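Local atomic coordinates of JSC1_58120g3 ([Leptolyngbya] sp. JSC-1, PDB entry 6XHH), a protein that binds a linear tetrapyrrole of the verdin type in a GAF domain and probably serves as a far-red light sensor of the cyanobacteriochrome family. Residues R31-E36 and A151-D156; I35-I40 and G58-L63; A130-F135 and G142-F147. All coordinates share one frame; numbering follows the deposited sequence.

Interaction 1 (R31-E36 and A151-D156). With EDO (1,2-ethanediol), chain E.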
loop_
_atom_site.group_PDB
_atom_site.type_symbol
_atom_site.label_atom_id
_atom_site.label_comp_id
_atom_site.label_asym_id
_atom_site.label_seq_id
_atom_site.Cartn_x
_atom_site.Cartn_y
_atom_site.Cartn_z
ATOM N N ARG A 31 0.856 0.683 13.389
ATOM C CA ARG A 31 0.361 0.498 14.753
ATOM C C ARG A 31 -1.098 0.047 14.755
ATOM O O ARG A 31 -1.478 -0.895 15.462
ATOM C CB ARG A 31 0.515 1.822 15.516
ATOM C CG ARG A 31 0.119 1.795 16.988
ATOM C CD ARG A 31 0.323 3.172 17.646
ATOM N NE ARG A 31 -0.913 3.949 17.722
ATOM C CZ ARG A 31 -1.560 4.221 18.853
ATOM N NH1 ARG A 31 -1.091 3.781 20.012
ATOM N NH2 ARG A 31 -2.678 4.936 18.824
ATOM N N LEU A 32 -1.933 0.733 13.969
ATOM C CA LEU A 32 -3.358 0.424 13.908
ATOM C C LEU A 32 -3.599 -1.025 13.499
ATOM O O LEU A 32 -4.391 -1.739 14.125
ATOM C CB LEU A 32 -4.028 1.379 12.923
ATOM C CG LEU A 32 -5.518 1.168 12.661
ATOM C CD1 LEU A 32 -6.296 1.383 13.943
ATOM C CD2 LEU A 32 -5.998 2.120 11.574
ATOM N N PHE A 33 -2.919 -1.477 12.451
ATOM C CA PHE A 33 -3.097 -2.835 11.949
ATOM C C PHE A 33 -2.296 -3.880 12.718
ATOM O O PHE A 33 -2.502 -5.078 12.495
ATOM C CB PHE A 33 -2.713 -2.893 10.465
ATOM C CG PHE A 33 -3.737 -2.271 9.535
ATOM C CD1 PHE A 33 -4.958 -1.814 10.013
ATOM C CD2 PHE A 33 -3.480 -2.157 8.181
ATOM C CE1 PHE A 33 -5.912 -1.259 9.154
ATOM C CE2 PHE A 33 -4.433 -1.597 7.316
ATOM C CZ PHE A 33 -5.641 -1.146 7.808
ATOM N N GLY A 34 -1.409 -3.463 13.619
ATOM C CA GLY A 34 -0.534 -4.394 14.310
ATOM C C GLY A 34 0.250 -5.266 13.349
ATOM O O GLY A 34 0.289 -6.494 13.497
ATOM N N ILE A 35 0.880 -4.651 12.352
ATOM C CA ILE A 35 1.606 -5.428 11.353
ATOM C C ILE A 35 3.076 -5.031 11.323
ATOM O O ILE A 35 3.519 -4.163 12.087
ATOM C CB ILE A 35 0.987 -5.268 9.954
ATOM C CG1 ILE A 35 0.955 -3.782 9.542
ATOM C CG2 ILE A 35 -0.406 -5.907 9.910
ATOM C CD1 ILE A 35 0.272 -3.538 8.189
ATOM N N GLU A 36 3.836 -5.644 10.421
ATOM C CA GLU A 36 5.288 -5.559 10.477
ATOM C C GLU A 36 5.886 -4.519 9.539
ATOM O O GLU A 36 7.016 -4.087 9.774
ATOM C CB GLU A 36 5.892 -6.945 10.200
ATOM C CG GLU A 36 5.642 -7.882 11.385
ATOM C CD GLU A 36 5.688 -9.379 11.071
ATOM O OE1 GLU A 36 5.644 -9.804 9.894
ATOM O OE2 GLU A 36 5.776 -10.153 12.050
ATOM N N ALA A 151 4.268 -14.062 8.469
ATOM C CA ALA A 151 3.119 -14.956 8.405
ATOM C C ALA A 151 2.090 -14.334 7.470
ATOM O O ALA A 151 2.106 -13.129 7.247
ATOM C CB ALA A 151 2.506 -15.169 9.795
ATOM N N PRO A 152 1.177 -15.149 6.932
ATOM C CA PRO A 152 -0.018 -14.592 6.286
ATOM C C PRO A 152 -0.846 -13.795 7.280
ATOM O O PRO A 152 -0.754 -13.963 8.498
ATOM C CB PRO A 152 -0.788 -15.837 5.814
ATOM C CG PRO A 152 0.208 -16.952 5.835
ATOM C CD PRO A 152 1.191 -16.620 6.899
ATOM N N ARG A 153 -1.694 -12.928 6.742
ATOM C CA ARG A 153 -2.615 -12.181 7.578
ATOM C C ARG A 153 -3.856 -11.916 6.756
ATOM O O ARG A 153 -3.749 -11.587 5.574
ATOM C CB ARG A 153 -2.012 -10.862 8.047
ATOM C CG ARG A 153 -2.918 -10.075 8.978
ATOM C CD ARG A 153 -2.643 -8.619 8.797
ATOM N NE ARG A 153 -3.154 -7.750 9.857
ATOM C CZ ARG A 153 -4.326 -7.131 9.823
ATOM N NH1 ARG A 153 -5.168 -7.345 8.822
ATOM N NH2 ARG A 153 -4.663 -6.314 10.809
ATOM N N HIS A 154 -5.018 -12.087 7.377
ATOM C CA HIS A 154 -6.274 -11.865 6.682
ATOM C C HIS A 154 -6.583 -10.376 6.632
ATOM O O HIS A 154 -6.541 -9.698 7.660
ATOM C CB HIS A 154 -7.400 -12.614 7.392
ATOM C CG HIS A 154 -8.754 -12.278 6.874
ATOM N ND1 HIS A 154 -9.121 -12.496 5.563
ATOM C CD2 HIS A 154 -9.842 -11.774 7.492
ATOM C CE1 HIS A 154 -10.375 -12.115 5.393
ATOM N NE2 HIS A 154 -10.835 -11.671 6.547
ATOM N N TRP A 155 -6.884 -9.870 5.436
ATOM C CA TRP A 155 -7.316 -8.489 5.248
ATOM C C TRP A 155 -8.826 -8.451 5.066
ATOM O O TRP A 155 -9.360 -9.150 4.204
ATOM C CB TRP A 155 -6.633 -7.848 4.031
ATOM C CG TRP A 155 -5.134 -7.990 4.018
ATOM C CD1 TRP A 155 -4.403 -8.901 3.290
ATOM C CD2 TRP A 155 -4.180 -7.239 4.787
ATOM N NE1 TRP A 155 -3.055 -8.751 3.552
ATOM C CE2 TRP A 155 -2.891 -7.740 4.468
ATOM C CE3 TRP A 155 -4.286 -6.198 5.714
ATOM C CZ2 TRP A 155 -1.715 -7.223 5.040
ATOM C CZ3 TRP A 155 -3.111 -5.681 6.280
ATOM C CH2 TRP A 155 -1.841 -6.201 5.932
ATOM N N ASP A 156 -9.526 -7.646 5.868
ATOM C CA ASP A 156 -10.956 -7.500 5.614
ATOM C C ASP A 156 -11.227 -6.209 4.847
ATOM O O ASP A 156 -10.366 -5.333 4.720
ATOM C CB ASP A 156 -11.788 -7.582 6.909
ATOM C CG ASP A 156 -11.493 -6.478 7.904
ATOM O OD1 ASP A 156 -11.321 -5.303 7.513
ATOM O OD2 ASP A 156 -11.508 -6.780 9.118
HETATM C C1 EDO E . -2.529 -9.300 12.947
HETATM O O1 EDO E . -1.959 -8.001 12.716
HETATM C C2 EDO E . -1.588 -10.145 13.808
HETATM O O2 EDO E . -1.121 -9.342 14.905
#

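Interaction 2 (I35-I40 and G58-L63)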
loop_
_atom_site.group_PDB
_atom_site.type_symbol
_atom_site.label_atom_id
_atom_site.label_comp_id
_atom_site.label_asym_id
_atom_site.label_seq_id
_atom_site.Cartn_x
_atom_site.Cartn_y
_atom_site.Cartn_z
ATOM N N ILE A 35 0.880 -4.651 12.352
ATOM C CA ILE A 35 1.606 -5.428 11.353
ATOM C C ILE A 35 3.076 -5.031 11.323
ATOM O O ILE A 35 3.519 -4.163 12.087
ATOM C CB ILE A 35 0.987 -5.268 9.954
ATOM C CG1 ILE A 35 0.955 -3.782 9.542
ATOM C CG2 ILE A 35 -0.406 -5.907 9.910
ATOM C CD1 ILE A 35 0.272 -3.538 8.189
ATOM N N GLU A 36 3.836 -5.644 10.421
ATOM C CA GLU A 36 5.288 -5.559 10.477
ATOM C C GLU A 36 5.886 -4.519 9.539
ATOM O O GLU A 36 7.016 -4.087 9.774
ATOM C CB GLU A 36 5.892 -6.945 10.200
ATOM C CG GLU A 36 5.642 -7.882 11.385
ATOM C CD GLU A 36 5.688 -9.379 11.071
ATOM O OE1 GLU A 36 5.644 -9.804 9.894
ATOM O OE2 GLU A 36 5.776 -10.153 12.050
ATOM N N ARG A 37 5.167 -4.085 8.504
ATOM C CA ARG A 37 5.698 -3.016 7.667
ATOM C C ARG A 37 4.575 -2.306 6.944
ATOM O O ARG A 37 3.639 -2.946 6.478
ATOM C CB ARG A 37 6.700 -3.545 6.631
ATOM C CG ARG A 37 7.637 -2.472 6.133
ATOM C CD ARG A 37 8.326 -2.850 4.850
ATOM N NE ARG A 37 9.147 -4.060 4.929
ATOM C CZ ARG A 37 10.396 -4.105 5.394
ATOM N NH1 ARG A 37 10.995 -3.009 5.857
ATOM N NH2 ARG A 37 11.057 -5.258 5.382
ATOM N N VAL A 38 4.684 -0.984 6.861
ATOM C CA VAL A 38 3.873 -0.161 5.970
ATOM C C VAL A 38 4.824 0.753 5.209
ATOM O O VAL A 38 5.737 1.340 5.800
ATOM C CB VAL A 38 2.812 0.662 6.732
ATOM C CG1 VAL A 38 2.016 1.541 5.763
ATOM C CG2 VAL A 38 1.872 -0.256 7.470
ATOM N N THR A 39 4.616 0.869 3.900
ATOM C CA THR A 39 5.504 1.630 3.040
ATOM C C THR A 39 4.721 2.607 2.173
ATOM O O THR A 39 3.571 2.361 1.785
ATOM C CB THR A 39 6.335 0.734 2.094
ATOM O OG1 THR A 39 5.457 -0.001 1.218
ATOM C CG2 THR A 39 7.180 -0.233 2.862
ATOM N N ILE A 40 5.391 3.703 1.835
ATOM C CA ILE A 40 4.977 4.602 0.770
ATOM C C ILE A 40 5.994 4.478 -0.347
ATOM O O ILE A 40 7.205 4.638 -0.124
ATOM C CB ILE A 40 4.859 6.055 1.263
ATOM C CG1 ILE A 40 3.722 6.158 2.286
ATOM C CG2 ILE A 40 4.596 7.001 0.094
ATOM C CD1 ILE A 40 3.791 7.413 3.168
ATOM N N GLY A 58 9.978 -5.630 13.994
ATOM C CA GLY A 58 10.373 -7.023 14.034
ATOM C C GLY A 58 11.750 -7.328 13.482
ATOM O O GLY A 58 12.085 -8.504 13.286
ATOM N N GLY A 59 12.551 -6.299 13.211
ATOM C CA GLY A 59 13.927 -6.503 12.782
ATOM C C GLY A 59 14.086 -6.978 11.349
ATOM O O GLY A 59 14.846 -7.907 11.063
ATOM N N TRP A 60 13.375 -6.333 10.440
ATOM C CA TRP A 60 13.393 -6.630 9.017
ATOM C C TRP A 60 14.353 -5.691 8.293
ATOM O O TRP A 60 14.761 -4.656 8.825
ATOM C CB TRP A 60 11.969 -6.505 8.463
ATOM C CG TRP A 60 11.024 -7.333 9.262
ATOM C CD1 TRP A 60 10.266 -6.939 10.334
ATOM C CD2 TRP A 60 10.778 -8.728 9.087
ATOM N NE1 TRP A 60 9.552 -8.008 10.820
ATOM C CE2 TRP A 60 9.848 -9.117 10.073
ATOM C CE3 TRP A 60 11.256 -9.691 8.190
ATOM C CZ2 TRP A 60 9.380 -10.427 10.182
ATOM C CZ3 TRP A 60 10.782 -10.985 8.293
ATOM C CH2 TRP A 60 9.862 -11.345 9.289
ATOM N N ARG A 61 14.714 -6.060 7.063
ATOM C CA ARG A 61 15.533 -5.171 6.249
ATOM C C ARG A 61 14.772 -3.888 5.950
ATOM O O ARG A 61 13.551 -3.890 5.774
ATOM C CB ARG A 61 15.941 -5.842 4.932
ATOM C CG ARG A 61 17.051 -6.864 5.074
ATOM C CD ARG A 61 17.868 -7.070 3.803
ATOM N NE ARG A 61 17.061 -7.396 2.628
ATOM C CZ ARG A 61 16.514 -8.581 2.371
ATOM N NH1 ARG A 61 16.651 -9.600 3.212
ATOM N NH2 ARG A 61 15.811 -8.744 1.259
ATOM N N LYS A 62 15.517 -2.788 5.875
ATOM C CA LYS A 62 14.952 -1.513 5.461
ATOM C C LYS A 62 14.813 -1.487 3.946
ATOM O O LYS A 62 15.756 -1.831 3.225
ATOM C CB LYS A 62 15.832 -0.358 5.939
ATOM C CG LYS A 62 15.685 -0.076 7.426
ATOM C CD LYS A 62 16.340 1.239 7.821
ATOM C CE LYS A 62 16.859 1.195 9.254
ATOM N NZ LYS A 62 17.261 2.544 9.750
ATOM N N LEU A 63 13.627 -1.102 3.466
ATOM C CA LEU A 63 13.375 -1.015 2.033
ATOM C C LEU A 63 13.601 0.375 1.461
ATOM O O LEU A 63 13.801 0.500 0.246
ATOM C CB LEU A 63 11.940 -1.457 1.709
ATOM C CG LEU A 63 11.619 -2.841 2.263
ATOM C CD1 LEU A 63 10.232 -3.228 1.789
ATOM C CD2 LEU A 63 12.659 -3.865 1.837
HETATM O O HOH W 1 8.140 -9.561 13.578
#

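Interaction 3 (A130-F135 and G142-F147). With M1V (mesobiliverdin IX(alpha)), chain C.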
loop_
_atom_site.group_PDB
_atom_site.type_symbol
_atom_site.label_atom_id
_atom_site.label_comp_id
_atom_site.label_asym_id
_atom_site.label_seq_id
_atom_site.Cartn_x
_atom_site.Cartn_y
_atom_site.Cartn_z
ATOM N N ALA A 130 -1.560 -5.779 1.396
ATOM C CA ALA A 130 -2.724 -5.004 0.976
ATOM C C ALA A 130 -2.185 -3.701 0.406
ATOM O O ALA A 130 -1.476 -2.976 1.107
ATOM C CB ALA A 130 -3.693 -4.749 2.139
ATOM N N VAL A 131 -2.465 -3.434 -0.870
ATOM C CA VAL A 131 -1.790 -2.388 -1.635
ATOM C C VAL A 131 -2.840 -1.499 -2.291
ATOM O O VAL A 131 -3.765 -2.001 -2.947
ATOM C CB VAL A 131 -0.834 -2.974 -2.697
ATOM C CG1 VAL A 131 0.042 -1.865 -3.320
ATOM C CG2 VAL A 131 0.052 -4.079 -2.093
ATOM N N VAL A 132 -2.722 -0.183 -2.103
ATOM C CA VAL A 132 -3.708 0.744 -2.655
ATOM C C VAL A 132 -3.010 1.926 -3.309
ATOM O O VAL A 132 -1.871 2.276 -2.984
ATOM C CB VAL A 132 -4.694 1.271 -1.598
ATOM C CG1 VAL A 132 -5.412 0.120 -0.896
ATOM C CG2 VAL A 132 -3.970 2.187 -0.605
ATOM N N ALA A 133 -3.730 2.560 -4.227
ATOM C CA ALA A 133 -3.190 3.653 -5.014
ATOM C C ALA A 133 -3.142 4.947 -4.205
ATOM O O ALA A 133 -4.062 5.261 -3.438
ATOM C CB ALA A 133 -4.037 3.858 -6.271
ATOM N N ILE A 134 -2.076 5.714 -4.405
ATOM C CA ILE A 134 -2.008 7.100 -3.943
ATOM C C ILE A 134 -2.187 7.989 -5.160
ATOM O O ILE A 134 -1.352 7.958 -6.072
ATOM C CB ILE A 134 -0.670 7.411 -3.250
ATOM C CG1 ILE A 134 -0.484 6.578 -1.993
ATOM C CG2 ILE A 134 -0.583 8.883 -2.859
ATOM C CD1 ILE A 134 0.952 6.645 -1.454
ATOM N N PHE A 135 -3.272 8.770 -5.176
ATOM C CA PHE A 135 -3.568 9.700 -6.260
ATOM C C PHE A 135 -3.262 11.131 -5.840
ATOM O O PHE A 135 -3.678 11.571 -4.769
ATOM C CB PHE A 135 -5.031 9.588 -6.687
ATOM C CG PHE A 135 -5.258 8.542 -7.703
ATOM C CD1 PHE A 135 -5.069 8.814 -9.044
ATOM C CD2 PHE A 135 -5.627 7.274 -7.326
ATOM C CE1 PHE A 135 -5.265 7.833 -9.993
ATOM C CE2 PHE A 135 -5.830 6.284 -8.272
ATOM C CZ PHE A 135 -5.642 6.562 -9.603
ATOM N N GLY A 142 1.697 6.904 -6.662
ATOM C CA GLY A 142 2.445 5.850 -6.006
ATOM C C GLY A 142 1.508 4.871 -5.344
ATOM O O GLY A 142 0.322 4.804 -5.680
ATOM N N LEU A 143 2.060 4.106 -4.399
ATOM C CA LEU A 143 1.326 3.058 -3.707
ATOM C C LEU A 143 1.573 3.130 -2.211
ATOM O O LEU A 143 2.701 3.385 -1.770
ATOM C CB LEU A 143 1.738 1.667 -4.221
ATOM C CG LEU A 143 1.633 1.422 -5.728
ATOM C CD1 LEU A 143 2.303 0.104 -6.120
ATOM C CD2 LEU A 143 0.181 1.428 -6.151
ATOM N N LEU A 144 0.521 2.871 -1.442
ATOM C CA LEU A 144 0.594 2.653 -0.002
ATOM C C LEU A 144 0.363 1.167 0.244
ATOM O O LEU A 144 -0.677 0.626 -0.164
ATOM C CB LEU A 144 -0.444 3.500 0.738
ATOM C CG LEU A 144 -0.677 3.259 2.230
ATOM C CD1 LEU A 144 0.532 3.647 3.063
ATOM C CD2 LEU A 144 -1.898 4.029 2.716
ATOM N N SER A 145 1.338 0.509 0.869
ATOM C CA SER A 145 1.331 -0.936 1.070
ATOM C C SER A 145 1.370 -1.249 2.555
ATOM O O SER A 145 2.195 -0.699 3.293
ATOM C CB SER A 145 2.520 -1.616 0.363
ATOM O OG SER A 145 2.492 -1.322 -1.032
ATOM N N ALA A 146 0.490 -2.142 2.975
ATOM C CA ALA A 146 0.520 -2.773 4.287
ATOM C C ALA A 146 1.005 -4.206 4.133
ATOM O O ALA A 146 0.424 -4.979 3.359
ATOM C CB ALA A 146 -0.880 -2.751 4.905
ATOM N N PHE A 147 2.054 -4.568 4.865
ATOM C CA PHE A 147 2.717 -5.856 4.695
ATOM C C PHE A 147 2.747 -6.628 6.013
ATOM O O PHE A 147 2.963 -6.051 7.087
ATOM C CB PHE A 147 4.180 -5.687 4.224
ATOM C CG PHE A 147 4.358 -5.105 2.840
ATOM C CD1 PHE A 147 3.641 -5.575 1.747
ATOM C CD2 PHE A 147 5.297 -4.104 2.628
ATOM C CE1 PHE A 147 3.868 -5.052 0.469
ATOM C CE2 PHE A 147 5.516 -3.573 1.361
ATOM C CZ PHE A 147 4.801 -4.056 0.285
HETATM O OA M1V C . 8.806 -7.822 -10.084
HETATM C C1A M1V C . 8.215 -8.543 -10.874
HETATM N NA M1V C . 6.884 -8.563 -11.022
HETATM C C2A M1V C . 8.818 -9.456 -11.762
HETATM C CMA M1V C . 10.300 -9.721 -11.892
HETATM C C3A M1V C . 7.806 -10.075 -12.492
HETATM C CAA M1V C . 7.955 -11.115 -13.538
HETATM C CBA M1V C . 7.430 -10.650 -14.898
HETATM C C4A M1V C . 6.535 -9.494 -12.005
HETATM C CHA M1V C . 5.298 -9.826 -12.485
HETATM C C1B M1V C . 3.967 -9.335 -12.116
HETATM C C2B M1V C . 2.792 -9.870 -12.705
HETATM C CMB M1V C . 2.743 -10.980 -13.727
HETATM C C3B M1V C . 1.728 -9.212 -12.166
HETATM C CAB M1V C . 0.263 -9.451 -12.486
HETATM C CBB M1V C . -0.422 -10.177 -11.315
HETATM C CGB M1V C . 0.091 -11.595 -11.194
HETATM O O2B M1V C . -0.180 -12.436 -12.085
HETATM O O1B M1V C . 0.787 -11.956 -10.218
HETATM N NB M1V C . 3.609 -8.372 -11.252
HETATM C C4B M1V C . 2.264 -8.259 -11.249
HETATM C CHB M1V C . 1.434 -7.394 -10.520
HETATM C C1C M1V C . 1.689 -6.535 -9.441
HETATM C C2C M1V C . 0.664 -5.994 -8.653
HETATM C CAC M1V C . -0.815 -6.192 -8.906
HETATM C CBC M1V C . -1.134 -5.147 -10.012
HETATM C CGC M1V C . -2.417 -5.390 -10.794
HETATM O O2C M1V C . -3.163 -6.356 -10.518
HETATM O O1C M1V C . -2.744 -4.629 -11.740
HETATM C C3C M1V C . 1.270 -5.196 -7.685
HETATM C CMC M1V C . 0.533 -4.423 -6.626
HETATM N NC M1V C . 2.899 -6.100 -8.947
HETATM C C4C M1V C . 2.665 -5.283 -7.870
HETATM C CHC M1V C . 3.767 -4.678 -7.199
HETATM C C1D M1V C . 3.823 -3.982 -6.016
HETATM C C2D M1V C . 4.602 -2.816 -5.776
HETATM C CMD M1V C . 5.460 -2.108 -6.796
HETATM N ND M1V C . 3.192 -4.329 -4.829
HETATM C C4D M1V C . 3.522 -3.416 -3.892
HETATM O OD M1V C . 3.112 -3.463 -2.732
HETATM C C3D M1V C . 4.408 -2.455 -4.479
HETATM C CAD M1V C . 5.004 -1.249 -3.799
HETATM C CBD M1V C . 6.128 -1.693 -2.888
#

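Interaction 1 (R31-E36 and A151-D156)
The C-terminal end of helix 18-33 in this GAF domain meets the loop that leads from strand 139-148 to helix 157-178, and R153 reaches across to F33 and I35. R153 NH2 donates to F33 O over 3.0 Å, arriving in the carbonyl plane on a lone pair, although the acceptor lies 19° out of the guanidinium plane. With CG anti to the backbone N (chi1 -177°), the arginine runs extended from CG to NE, and this brings its head to the helix terminus. F33 is the last helical residue, and the helix closes in a Schellman motif: G34 takes positive phi as the C-prime residue, its N bonds to R31 O, and I35 N turns back to R30 O. An ethanediol molecule, probably from the crystallisation liquor, sits at the guanidinium edge, its O1 accepting from R153 NE at 3.1 Å, while a salt bridge from NH1 to E159 ties the group to helix 157-178. I35 CG2 packs against the guanidinium, 3.3 Å from R153 NE, and R153 CD rests over one face of the W155 indole, toward its rim. The remaining contacts are apolar, the indole presenting its edge to the helix end: CZ3 stands 4.0 Å from F33 CD2, and CH2 4.1 Å from I35 CD1. W155 NE1 donates to V89 O, which helps fix the rotation of the ring.

Interaction 2 (I35-I40 and G58-L63)
Between E36-T39 and W60-L63 the backbones run almost the same way, 5° apart, yet without sheet pairing: the nearest CA atoms, those of E36 and G58, are 6.4 Å apart, and the gap is bridged mainly by side chains of 36-39 reaching the loop's backbone and side chains. R37 does most of this work. Its guanidinium takes hold of a single acceptor end-on, NH1 reaching R61 O at 2.7 Å and NH2 the same R61 O at 2.9 Å, both in the carbonyl plane. The chain is bent at chi3 (-60°), which turns the head across L63, whose CG lies 3.5 Å above the centre of the guanidinium plane. R37 NH2 also comes within 3.4 Å of W60 CB. A salt bridge from NH1 to E54 adds an acidic partner, and E54 also accepts from L63 N, tying both sides to one carboxylate. A methionine in place of R37 would probably leave R61 O without these two donors and E54 without this salt bridge, so that the loop is held less firmly. One residue earlier, E36 lies against the W60 indole, OE1 3.8 Å from W60 CZ2; its carboxylate is held by S150 and N149, and a water that donates to E36 OE2 accepts only a weak bond from W60 NE1. An arginine of strand 37-43 thus holds the loop that follows its antiparallel neighbour, strand 49-56, in the central GAF sheet.

Interaction 3 (A130-F135 and G142-F147)
S145 and V131 form a non-hydrogen-bonded pair whose side chains meet at the D-ring carbonyl of the bilin. S145 OG donates to OD of the chromophore at 2.8 Å, while V131 CG1 lies 3.4 Å from that hydroxyl and V131 CG2 3.2 Å from the same OD. The serine OG stands anti to its own carbonyl carbon (chi1 -58°), the setting that turns it toward the ligand. F147 brings the edge of its ring to OD, near its plane, and L143 CD1 touches the D-ring at C3D, 3.7 Å away. T114, R80, H117, D70 and W68 hold the chromophore through further hydrogen bonds. All four residues belong to the bilin pocket; V131, L143 and S145 come from one face of a beta hairpin, strands 128-136 and 139-148, at the core of the GAF fold's antiparallel sheet. Backbone bonds hold the pocket residues in register. A130 and A146 exchange two, V132 and L144 two more, and I134 and G142 a third pair in which G142 N to I134 O is the longest, at 3.3 Å. CA-H...O contacts, such as that from S145 CA to A130 O, lie between these bonds. The opposite face turns from the chromophore toward helix 157-178. There V132 and L144 lie side by side, pointing the same way, with V132 CG2 4.0 Å from L144 CB, and I134 CD1 reaches the same L144 CB at 4.1 Å. On this face A130 meets L163, V132 M164 and A167, and I134 I174 of that helix.

How the interactions relate
All three interactions lie in one GAF domain and are gathered around its central sheet. Interactions 1 and 2 both begin at the junction of helix 18-33 and strand 37-43 and share I35 and E36; their centres are 12 Å apart, and each lies 14 Å from interaction 3. Interaction 2 comes earlier in the chain than interaction 3, and interaction 1 spans the hairpin, joining the chain before it to the chain after it. Strand 37-43 pairs with strand 139-148, as R37 O and F147 N illustrate, while I35 and W155 pack on A146. The hairpin lining the bilin pocket is thus bonded along one edge to strand 37-43 and packed against I35 and W155.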